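PDB 3CI6: phosphoenolpyruvate-protein phosphotransferase from Acinetobacter sp., which probably transfers the phosphoryl group of phosphoenolpyruvate to a histidine of a partner protein, and is represented here by its GAF domain. Local coordinates for residues 44-49 and 57-62; 118-123 and 152-157; 50-55 and 125-130. All coordinates share one frame; numbering follows the deposited sequence.

Interaction 1 (44-49 and 57-62). With P4G (1-ethoxy-2-(2-ethoxyethoxy)ethane), chain F.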
loop_
_atom_site.group_PDB
_atom_site.type_symbol
_atom_site.label_atom_id
_atom_site.label_comp_id
_atom_site.label_asym_id
_atom_site.label_seq_id
_atom_site.Cartn_x
_atom_site.Cartn_y
_atom_site.Cartn_z
ATOM N N VAL B 44 -12.470 -16.762 6.793
ATOM C CA VAL B 44 -13.021 -15.833 5.844
ATOM C C VAL B 44 -12.230 -14.552 5.741
ATOM O O VAL B 44 -11.850 -13.983 6.760
ATOM C CB VAL B 44 -14.487 -15.456 6.206
ATOM C CG1 VAL B 44 -15.043 -14.368 5.273
ATOM C CG2 VAL B 44 -15.368 -16.703 6.249
ATOM N N CYS B 45 -11.961 -14.105 4.518
ATOM C CA CYS B 45 -11.478 -12.752 4.286
ATOM C C CYS B 45 -12.282 -12.159 3.144
ATOM O O CYS B 45 -12.344 -12.748 2.076
ATOM C CB CYS B 45 -10.021 -12.774 3.940
ATOM S SG CYS B 45 -9.359 -11.081 3.613
ATOM N N SER B 46 -12.890 -11.016 3.396
ATOM C CA SER B 46 -13.726 -10.352 2.408
ATOM C C SER B 46 -13.394 -8.889 2.327
ATOM O O SER B 46 -12.933 -8.293 3.295
ATOM C CB SER B 46 -15.187 -10.462 2.800
ATOM O OG SER B 46 -15.599 -11.781 3.071
ATOM N N ILE B 47 -13.730 -8.287 1.191
ATOM C CA ILE B 47 -13.560 -6.852 1.046
ATOM C C ILE B 47 -14.847 -6.239 0.529
ATOM O O ILE B 47 -15.490 -6.747 -0.406
ATOM C CB ILE B 47 -12.363 -6.490 0.156
ATOM C CG1 ILE B 47 -12.131 -4.979 0.130
ATOM C CG2 ILE B 47 -12.527 -7.074 -1.235
ATOM C CD1 ILE B 47 -11.902 -4.392 1.425
ATOM N N TYR B 48 -15.275 -5.209 1.242
ATOM C CA TYR B 48 -16.462 -4.438 0.904
ATOM C C TYR B 48 -15.989 -3.082 0.441
ATOM O O TYR B 48 -15.259 -2.366 1.162
ATOM C CB TYR B 48 -17.374 -4.289 2.164
ATOM C CG TYR B 48 -17.934 -5.566 2.676
ATOM C CD1 TYR B 48 -17.183 -6.327 3.546
ATOM C CD2 TYR B 48 -19.200 -6.039 2.313
ATOM C CE1 TYR B 48 -17.638 -7.531 4.040
ATOM C CE2 TYR B 48 -19.638 -7.249 2.810
ATOM C CZ TYR B 48 -18.846 -7.973 3.667
ATOM O OH TYR B 48 -19.238 -9.224 4.197
ATOM N N LEU B 49 -16.427 -2.643 -0.727
ATOM C CA LEU B 49 -16.032 -1.331 -1.220
ATOM C C LEU B 49 -17.174 -0.348 -1.105
ATOM O O LEU B 49 -18.354 -0.699 -1.307
ATOM C CB LEU B 49 -15.568 -1.378 -2.683
ATOM C CG LEU B 49 -14.278 -2.159 -2.923
ATOM C CD1 LEU B 49 -13.851 -1.878 -4.368
ATOM C CD2 LEU B 49 -13.207 -1.783 -1.890
ATOM N N TYR B 57 -21.973 -0.092 1.118
ATOM C CA TYR B 57 -20.784 -0.943 0.926
ATOM C C TYR B 57 -21.206 -2.178 0.161
ATOM O O TYR B 57 -22.218 -2.808 0.534
ATOM C CB TYR B 57 -20.175 -1.349 2.261
ATOM C CG TYR B 57 -19.558 -0.210 3.059
ATOM C CD1 TYR B 57 -18.327 0.300 2.728
ATOM C CD2 TYR B 57 -20.189 0.301 4.181
ATOM C CE1 TYR B 57 -17.757 1.331 3.445
ATOM C CE2 TYR B 57 -19.608 1.318 4.908
ATOM C CZ TYR B 57 -18.387 1.810 4.546
ATOM O OH TYR B 57 -17.799 2.832 5.256
ATOM N N LEU B 58 -20.473 -2.556 -0.862
ATOM C CA LEU B 58 -20.788 -3.745 -1.645
ATOM C C LEU B 58 -19.693 -4.779 -1.488
ATOM O O LEU B 58 -18.517 -4.462 -1.607
ATOM C CB LEU B 58 -20.940 -3.393 -3.130
ATOM C CG LEU B 58 -21.376 -4.492 -4.097
ATOM C CD1 LEU B 58 -22.799 -5.002 -3.755
ATOM C CD2 LEU B 58 -21.266 -3.971 -5.527
ATOM N N LEU B 59 -20.084 -6.041 -1.251
ATOM C CA LEU B 59 -19.116 -7.124 -1.174
ATOM C C LEU B 59 -18.519 -7.334 -2.554
ATOM O O LEU B 59 -19.260 -7.588 -3.511
ATOM C CB LEU B 59 -19.821 -8.399 -0.717
ATOM C CG LEU B 59 -18.952 -9.634 -0.651
ATOM C CD1 LEU B 59 -17.799 -9.536 0.338
ATOM C CD2 LEU B 59 -19.849 -10.833 -0.304
HETATM N N MSE B 60 -17.215 -7.144 -2.683
HETATM C CA MSE B 60 -16.532 -7.254 -3.997
HETATM C C MSE B 60 -15.602 -8.423 -4.212
HETATM O O MSE B 60 -15.270 -8.772 -5.370
HETATM C CB MSE B 60 -15.766 -5.960 -4.294
HETATM C CG MSE B 60 -16.613 -4.746 -4.292
HETATM SE SE MSE B 60 -17.538 -4.604 -5.942
HETATM C CE MSE B 60 -16.022 -4.218 -7.158
ATOM N N ALA B 61 -15.209 -9.056 -3.112
ATOM C CA ALA B 61 -14.392 -10.261 -3.195
ATOM C C ALA B 61 -14.415 -10.971 -1.857
ATOM O O ALA B 61 -14.548 -10.316 -0.814
ATOM C CB ALA B 61 -12.977 -9.914 -3.582
ATOM N N SER B 62 -14.280 -12.283 -1.876
ATOM C CA SER B 62 -14.227 -13.050 -0.640
ATOM C C SER B 62 -13.578 -14.394 -0.828
ATOM O O SER B 62 -13.809 -15.087 -1.826
ATOM C CB SER B 62 -15.617 -13.292 -0.071
ATOM O OG SER B 62 -15.549 -13.932 1.207
HETATM C C8 P4G F . -15.758 1.849 -10.234
HETATM C C7 P4G F . -14.577 1.215 -9.523
HETATM O O4 P4G F . -14.742 1.373 -8.125
HETATM C C6 P4G F . -15.869 0.641 -7.725
HETATM C C5 P4G F . -16.195 0.537 -6.262
HETATM O O3 P4G F . -17.517 0.005 -5.941
HETATM C C4 P4G F . -18.225 -0.498 -7.034
HETATM C C3 P4G F . -19.513 -0.983 -6.501
HETATM O O2 P4G F . -20.399 -1.100 -7.602
HETATM C C2 P4G F . -20.006 -2.156 -8.455
HETATM C C1 P4G F . -20.531 -1.757 -9.831
#
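Tyr48 and Leu59 pair across an antiparallel beta hairpin of the GAF-domain sheet, formed by strands 44-51 and 56-63 and interrupted by a classic beta bulge. At the bulge Met60 and Ala61 both face Ile47: Met60 N gives Ile47 O an almost straight hydrogen bond (2.9 Å, 171° at the hydrogen), while Ile47 N is bonded to Ala61 O. The packing is close on the face that carries Tyr48 and Leu59. Leu59 CD1 lies over one face of the Tyr48 ring, 4.0 Å from its centroid and displaced toward the rim, a CH-pi contact that suits a branched leucine. With CG of Leu59 swung anti to the backbone N (chi1 177°), the same methyl also reaches Ser46 CB at 3.7 Å. On the other face Ile47 CG2 rests on Ala61 CB at 3.7 Å; the small alanine fits beneath helix 25-40, whose Leu29 and Val33 cover this pair. The more solvent-exposed side begins at Met60, a partly exposed selenomethionine that crosses Leu49 at about a right angle, CG to CG at 3.7 Å. Beyond it lies the bound polyether, met by apolar groups such as Leu58 CD2, 3.6 Å from its C3. At the far end the partly exposed Ser62 has its hydroxyl hydrogen-bonded twice: to Leu65 N, and through OG to Ser46 OG at 2.8 Å.

Interaction 2 (118-123 and 152-157)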
loop_
_atom_site.group_PDB
_atom_site.type_symbol
_atom_site.label_atom_id
_atom_site.label_comp_id
_atom_site.label_asym_id
_atom_site.label_seq_id
_atom_site.Cartn_x
_atom_site.Cartn_y
_atom_site.Cartn_z
ATOM N N LEU B 118 -12.330 -9.039 12.577
ATOM C CA LEU B 118 -11.226 -8.105 12.443
ATOM C C LEU B 118 -11.481 -7.261 11.210
ATOM O O LEU B 118 -11.403 -7.745 10.083
ATOM C CB LEU B 118 -9.904 -8.865 12.335
ATOM C CG LEU B 118 -8.653 -8.105 11.932
ATOM C CD1 LEU B 118 -8.419 -6.850 12.740
ATOM C CD2 LEU B 118 -7.417 -9.047 12.037
ATOM N N GLY B 119 -11.877 -6.015 11.434
ATOM C CA GLY B 119 -12.237 -5.091 10.323
ATOM C C GLY B 119 -11.210 -3.981 10.242
ATOM O O GLY B 119 -10.823 -3.419 11.291
ATOM N N VAL B 120 -10.768 -3.678 9.017
ATOM C CA VAL B 120 -9.688 -2.752 8.786
ATOM C C VAL B 120 -10.164 -1.752 7.723
ATOM O O VAL B 120 -10.653 -2.160 6.664
ATOM C CB VAL B 120 -8.420 -3.476 8.302
ATOM C CG1 VAL B 120 -7.314 -2.471 8.142
ATOM C CG2 VAL B 120 -8.034 -4.563 9.284
ATOM N N PRO B 121 -10.075 -0.461 8.019
ATOM C CA PRO B 121 -10.557 0.496 7.008
ATOM C C PRO B 121 -9.560 0.653 5.872
ATOM O O PRO B 121 -8.344 0.646 6.089
ATOM C CB PRO B 121 -10.636 1.775 7.785
ATOM C CG PRO B 121 -9.614 1.629 8.835
ATOM C CD PRO B 121 -9.569 0.207 9.219
ATOM N N VAL B 122 -10.096 0.834 4.660
ATOM C CA VAL B 122 -9.294 1.135 3.461
ATOM C C VAL B 122 -9.508 2.629 3.266
ATOM O O VAL B 122 -10.629 3.068 2.981
ATOM C CB VAL B 122 -9.742 0.304 2.241
ATOM C CG1 VAL B 122 -8.810 0.624 1.099
ATOM C CG2 VAL B 122 -9.748 -1.192 2.551
HETATM N N MSE B 123 -8.433 3.391 3.486
HETATM C CA MSE B 123 -8.448 4.862 3.484
HETATM C C MSE B 123 -7.532 5.428 2.400
HETATM O O MSE B 123 -6.381 5.030 2.322
HETATM C CB MSE B 123 -7.930 5.381 4.819
HETATM C CG MSE B 123 -8.653 4.870 6.054
HETATM SE SE MSE B 123 -10.517 5.384 6.209
HETATM C CE MSE B 123 -10.180 7.334 6.166
ATOM N N THR B 152 -1.147 -2.497 5.910
ATOM C CA THR B 152 -0.252 -2.243 4.789
ATOM C C THR B 152 -0.879 -2.682 3.465
ATOM O O THR B 152 -0.873 -1.916 2.489
ATOM C CB THR B 152 1.105 -2.902 5.045
ATOM O OG1 THR B 152 1.658 -2.400 6.282
ATOM C CG2 THR B 152 2.050 -2.606 3.837
ATOM N N LEU B 153 -1.491 -3.874 3.425
ATOM C CA LEU B 153 -2.197 -4.296 2.224
ATOM C C LEU B 153 -3.364 -3.381 1.915
ATOM O O LEU B 153 -3.620 -3.048 0.759
ATOM C CB LEU B 153 -2.680 -5.734 2.379
ATOM C CG LEU B 153 -1.566 -6.751 2.291
ATOM C CD1 LEU B 153 -2.054 -8.124 2.838
ATOM C CD2 LEU B 153 -1.003 -6.879 0.879
ATOM N N CYS B 154 -4.105 -2.956 2.942
ATOM C CA CYS B 154 -5.225 -2.081 2.645
ATOM C C CYS B 154 -4.731 -0.749 2.034
ATOM O O CYS B 154 -5.382 -0.158 1.152
ATOM C CB CYS B 154 -6.054 -1.812 3.889
ATOM S SG CYS B 154 -7.114 -3.181 4.351
ATOM N N ALA B 155 -3.577 -0.262 2.507
ATOM C CA ALA B 155 -3.040 1.007 2.004
ATOM C C ALA B 155 -2.633 0.857 0.550
ATOM O O ALA B 155 -2.801 1.807 -0.262
ATOM C CB ALA B 155 -1.850 1.381 2.819
ATOM N N GLN B 156 -2.152 -0.319 0.177
ATOM C CA GLN B 156 -1.842 -0.564 -1.237
ATOM C C GLN B 156 -3.120 -0.559 -2.051
ATOM O O GLN B 156 -3.216 0.107 -3.122
ATOM C CB GLN B 156 -1.152 -1.895 -1.446
ATOM C CG GLN B 156 -0.873 -2.162 -2.911
ATOM C CD GLN B 156 -0.229 -3.478 -3.168
ATOM O OE1 GLN B 156 -0.155 -4.337 -2.275
ATOM N NE2 GLN B 156 0.237 -3.677 -4.373
ATOM N N LEU B 157 -4.147 -1.254 -1.572
ATOM C CA LEU B 157 -5.405 -1.300 -2.335
ATOM C C LEU B 157 -6.065 0.059 -2.382
ATOM O O LEU B 157 -6.793 0.355 -3.317
ATOM C CB LEU B 157 -6.385 -2.338 -1.794
ATOM C CG LEU B 157 -6.079 -3.795 -2.101
ATOM C CD1 LEU B 157 -7.109 -4.609 -1.369
ATOM C CD2 LEU B 157 -6.039 -4.128 -3.573
#
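Cys154 meets Val120 and Val122 where helix 144-167 packs on the antiparallel sheet of the GAF domain. The first shell is small and apolar: Cys154 SG lies 3.9 Å from Val120 CG1 and 3.8 Å from Val122 CG2, with no hydrogen bond across the contact. A small side chain such as cysteine is consistent with the close approach here: the axes of segments 152-157 and 118-123 come within 7.1 Å, at 30° to each other. Rotation about the first bond of Val122 settles how its two methyls are used: CG1, trans to the backbone N (chi1 -177°), touches Cys154 O at 3.5 Å, which leaves CG2 for the sulfur. Pro121, between the two valines, points away from the helix, as the alternation of a strand requires.

In the next shell, Leu132 of the adjoining strand touches Cys154, Leu150, Ser158 and Ile161 extend the valine packing along the helix, and Leu153 and Leu157 turn to helix 25-40, so this buried helix is packed on more than one side. Within the helix, Leu157 N bonds to Leu153 O at 3.0 Å. The helix also meets the second subunit, where Ala155 O accepts a hydrogen bond from Gln156 NE2 of that subunit; in its own chain Gln156 NE2 bonds to Val16 O.

Interaction 3 (50-55 and 125-130). With P4G (1-ethoxy-2-(2-ethoxyethoxy)ethane), chain F.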
loop_
_atom_site.group_PDB
_atom_site.type_symbol
_atom_site.label_atom_id
_atom_site.label_comp_id
_atom_site.label_asym_id
_atom_site.label_seq_id
_atom_site.Cartn_x
_atom_site.Cartn_y
_atom_site.Cartn_z
ATOM N N LEU B 50 -16.872 0.876 -0.728
ATOM C CA LEU B 50 -17.893 1.905 -0.655
ATOM C C LEU B 50 -18.306 2.304 -2.081
ATOM O O LEU B 50 -17.481 2.795 -2.844
ATOM C CB LEU B 50 -17.364 3.088 0.179
ATOM C CG LEU B 50 -18.407 3.949 0.905
ATOM C CD1 LEU B 50 -17.749 4.977 1.839
ATOM C CD2 LEU B 50 -19.307 4.599 -0.146
ATOM N N ASP B 51 -19.602 2.131 -2.405
ATOM C CA ASP B 51 -20.241 2.390 -3.672
ATOM C C ASP B 51 -20.936 3.721 -3.453
ATOM O O ASP B 51 -22.027 3.790 -2.883
ATOM C CB ASP B 51 -21.224 1.264 -3.971
ATOM C CG ASP B 51 -22.014 1.507 -5.225
ATOM O OD1 ASP B 51 -21.831 2.600 -5.831
ATOM O OD2 ASP B 51 -22.740 0.582 -5.607
ATOM N N GLU B 52 -20.322 4.807 -3.883
ATOM C CA GLU B 52 -20.879 6.101 -3.539
ATOM C C GLU B 52 -22.132 6.415 -4.366
ATOM O O GLU B 52 -22.966 7.186 -3.926
ATOM C CB GLU B 52 -19.831 7.192 -3.696
ATOM C CG GLU B 52 -19.957 8.293 -2.676
ATOM C CD GLU B 52 -18.641 9.005 -2.429
ATOM O OE1 GLU B 52 -17.783 9.014 -3.348
ATOM O OE2 GLU B 52 -18.478 9.541 -1.316
ATOM N N ARG B 53 -22.262 5.816 -5.538
ATOM C CA ARG B 53 -23.474 5.983 -6.324
ATOM C C ARG B 53 -24.725 5.450 -5.621
ATOM O O ARG B 53 -25.778 6.091 -5.595
ATOM C CB ARG B 53 -23.270 5.192 -7.596
ATOM C CG ARG B 53 -23.591 5.869 -8.737
ATOM C CD ARG B 53 -23.227 5.039 -9.970
ATOM N NE ARG B 53 -24.399 4.977 -10.809
ATOM C CZ ARG B 53 -24.402 4.902 -12.130
ATOM N NH1 ARG B 53 -23.271 4.859 -12.818
ATOM N NH2 ARG B 53 -25.555 4.855 -12.755
ATOM N N ASN B 54 -24.581 4.273 -5.013
ATOM C CA ASN B 54 -25.673 3.623 -4.294
ATOM C C ASN B 54 -25.631 3.804 -2.776
ATOM O O ASN B 54 -26.448 3.244 -2.062
ATOM C CB ASN B 54 -25.690 2.133 -4.667
ATOM C CG ASN B 54 -26.079 1.924 -6.136
ATOM O OD1 ASN B 54 -27.201 2.226 -6.501
ATOM N ND2 ASN B 54 -25.151 1.451 -6.965
ATOM N N GLN B 55 -24.669 4.586 -2.295
ATOM C CA GLN B 55 -24.528 4.902 -0.874
ATOM C C GLN B 55 -24.577 3.664 0.018
ATOM O O GLN B 55 -25.448 3.516 0.897
ATOM C CB GLN B 55 -25.580 5.930 -0.459
ATOM C CG GLN B 55 -25.247 7.317 -1.036
ATOM C CD GLN B 55 -23.943 7.896 -0.495
ATOM O OE1 GLN B 55 -23.828 8.166 0.703
ATOM N NE2 GLN B 55 -22.948 8.061 -1.363
ATOM N N ARG B 125 -6.466 9.354 0.948
ATOM C CA ARG B 125 -6.617 10.792 1.040
ATOM C C ARG B 125 -7.730 11.194 1.996
ATOM O O ARG B 125 -8.598 12.041 1.664
ATOM C CB ARG B 125 -6.887 11.384 -0.329
ATOM C CG ARG B 125 -6.665 12.877 -0.312
ATOM C CD ARG B 125 -5.874 13.453 -1.460
ATOM N NE ARG B 125 -4.742 12.635 -1.877
ATOM C CZ ARG B 125 -4.298 12.596 -3.137
ATOM N NH1 ARG B 125 -4.878 13.362 -4.076
ATOM N NH2 ARG B 125 -3.268 11.802 -3.460
ATOM N N ARG B 126 -7.697 10.575 3.182
ATOM C CA ARG B 126 -8.664 10.807 4.252
ATOM C C ARG B 126 -10.083 10.312 3.979
ATOM O O ARG B 126 -10.955 10.527 4.820
ATOM C CB ARG B 126 -8.709 12.275 4.677
ATOM C CG ARG B 126 -7.333 12.822 5.117
ATOM C CD ARG B 126 -7.410 14.250 5.526
ATOM N NE ARG B 126 -6.138 14.687 6.126
ATOM C CZ ARG B 126 -5.975 15.866 6.695
ATOM N NH1 ARG B 126 -6.949 16.744 6.706
ATOM N NH2 ARG B 126 -4.826 16.154 7.253
ATOM N N LYS B 127 -10.327 9.660 2.843
ATOM C CA LYS B 127 -11.655 9.157 2.499
ATOM C C LYS B 127 -11.714 7.632 2.637
ATOM O O LYS B 127 -10.787 6.929 2.268
ATOM C CB LYS B 127 -11.994 9.531 1.055
ATOM C CG LYS B 127 -13.361 9.136 0.546
ATOM C CD LYS B 127 -13.562 9.695 -0.868
ATOM C CE LYS B 127 -14.882 9.270 -1.455
ATOM N NZ LYS B 127 -15.995 9.530 -0.527
ATOM N N VAL B 128 -12.817 7.117 3.176
ATOM C CA VAL B 128 -13.006 5.673 3.279
ATOM C C VAL B 128 -13.403 5.093 1.933
ATOM O O VAL B 128 -14.380 5.540 1.328
ATOM C CB VAL B 128 -14.096 5.327 4.302
ATOM C CG1 VAL B 128 -14.410 3.859 4.214
ATOM C CG2 VAL B 128 -13.598 5.671 5.681
HETATM N N MSE B 129 -12.565 4.205 1.428
HETATM C CA MSE B 129 -12.783 3.534 0.177
HETATM C C MSE B 129 -13.485 2.191 0.375
HETATM O O MSE B 129 -14.065 1.649 -0.553
HETATM C CB MSE B 129 -11.458 3.251 -0.547
HETATM C CG MSE B 129 -10.557 4.429 -0.927
HETATM SE SE MSE B 129 -11.271 5.380 -2.408
HETATM C CE MSE B 129 -11.895 6.492 -1.268
ATOM N N GLY B 130 -13.410 1.633 1.585
ATOM C CA GLY B 130 -13.932 0.264 1.816
ATOM C C GLY B 130 -13.486 -0.246 3.162
ATOM O O GLY B 130 -12.873 0.487 3.927
HETATM C C8 P4G F . -15.758 1.849 -10.234
HETATM C C7 P4G F . -14.577 1.215 -9.523
HETATM O O4 P4G F . -14.742 1.373 -8.125
HETATM C C6 P4G F . -15.869 0.641 -7.725
HETATM C C5 P4G F . -16.195 0.537 -6.262
HETATM O O3 P4G F . -17.517 0.005 -5.941
HETATM C C4 P4G F . -18.225 -0.498 -7.034
HETATM C C3 P4G F . -19.513 -0.983 -6.501
HETATM O O2 P4G F . -20.399 -1.100 -7.602
HETATM C C2 P4G F . -20.006 -2.156 -8.455
HETATM C C1 P4G F . -20.531 -1.757 -9.831
HETATM O O HOH W 1 -14.794 2.324 -3.221
#
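Leu50 crosses to Val128 and Met129 where strand 44-51 runs beside strand 127-136 in the GAF-domain sheet. From its base outward, Leu50 CB sits 3.7 Å from Met129 O, CG turns to the ring of Tyr57, and CD1 ends 3.5 Å from Val128 O, with Val128 CG1 slightly farther at 4.2 Å. An apolar leucine suits this partly exposed spot, where it lies against Val128 and the Tyr57 ring. Leu50 N gives a hydrogen bond to Met129 O at 2.9 Å, approaching from above the carbonyl plane; a water donates to the same oxygen and to Leu50 O, so Met129 O is gripped twice.

Farther out, Lys127 reaches across with its chain extended until a final bend (chi4 50°), and its NZ meets Glu52 OE2 at 2.6 Å on the syn side, 29° out of the carboxylate plane. Asp51 turns the other way: its OD2, 3.5 Å from O2 of the bound polyether, accepts from Asn54 ND2 and forms a salt bridge with Arg56. The direct backbone bond and the water bridge link the two strands, whereas the exposed Glu52-Lys127 salt bridge probably adds only a modest pull, since solvent can compete for both charges.

How the interactions relate
All three contacts reach one antiparallel sheet: interactions 1 and 3 join its strands, and interaction 2 packs a helix on it. Interactions 1 and 3 share strand 44-51 and are joined by Tyr57, whose OH lies 3.7 Å from Val128 CG1. Interaction 2 connects to interaction 3 through the backbone: Val122 O and Met129 N, 2.7 Å apart, probably form a hydrogen bond at a classic beta bulge where Met129 and Gly130 both face Val122. Interactions 1 and 2 meet where Ile47 CD1 lies 4.0 Å from Val122 CG2. The polyether pocket draws Leu49 and Leu58 from interaction 1 and Asp51 from interaction 3, completed by Leu25, Ala164 and His165; the Val122 side chain stays about 10 Å from the ligand.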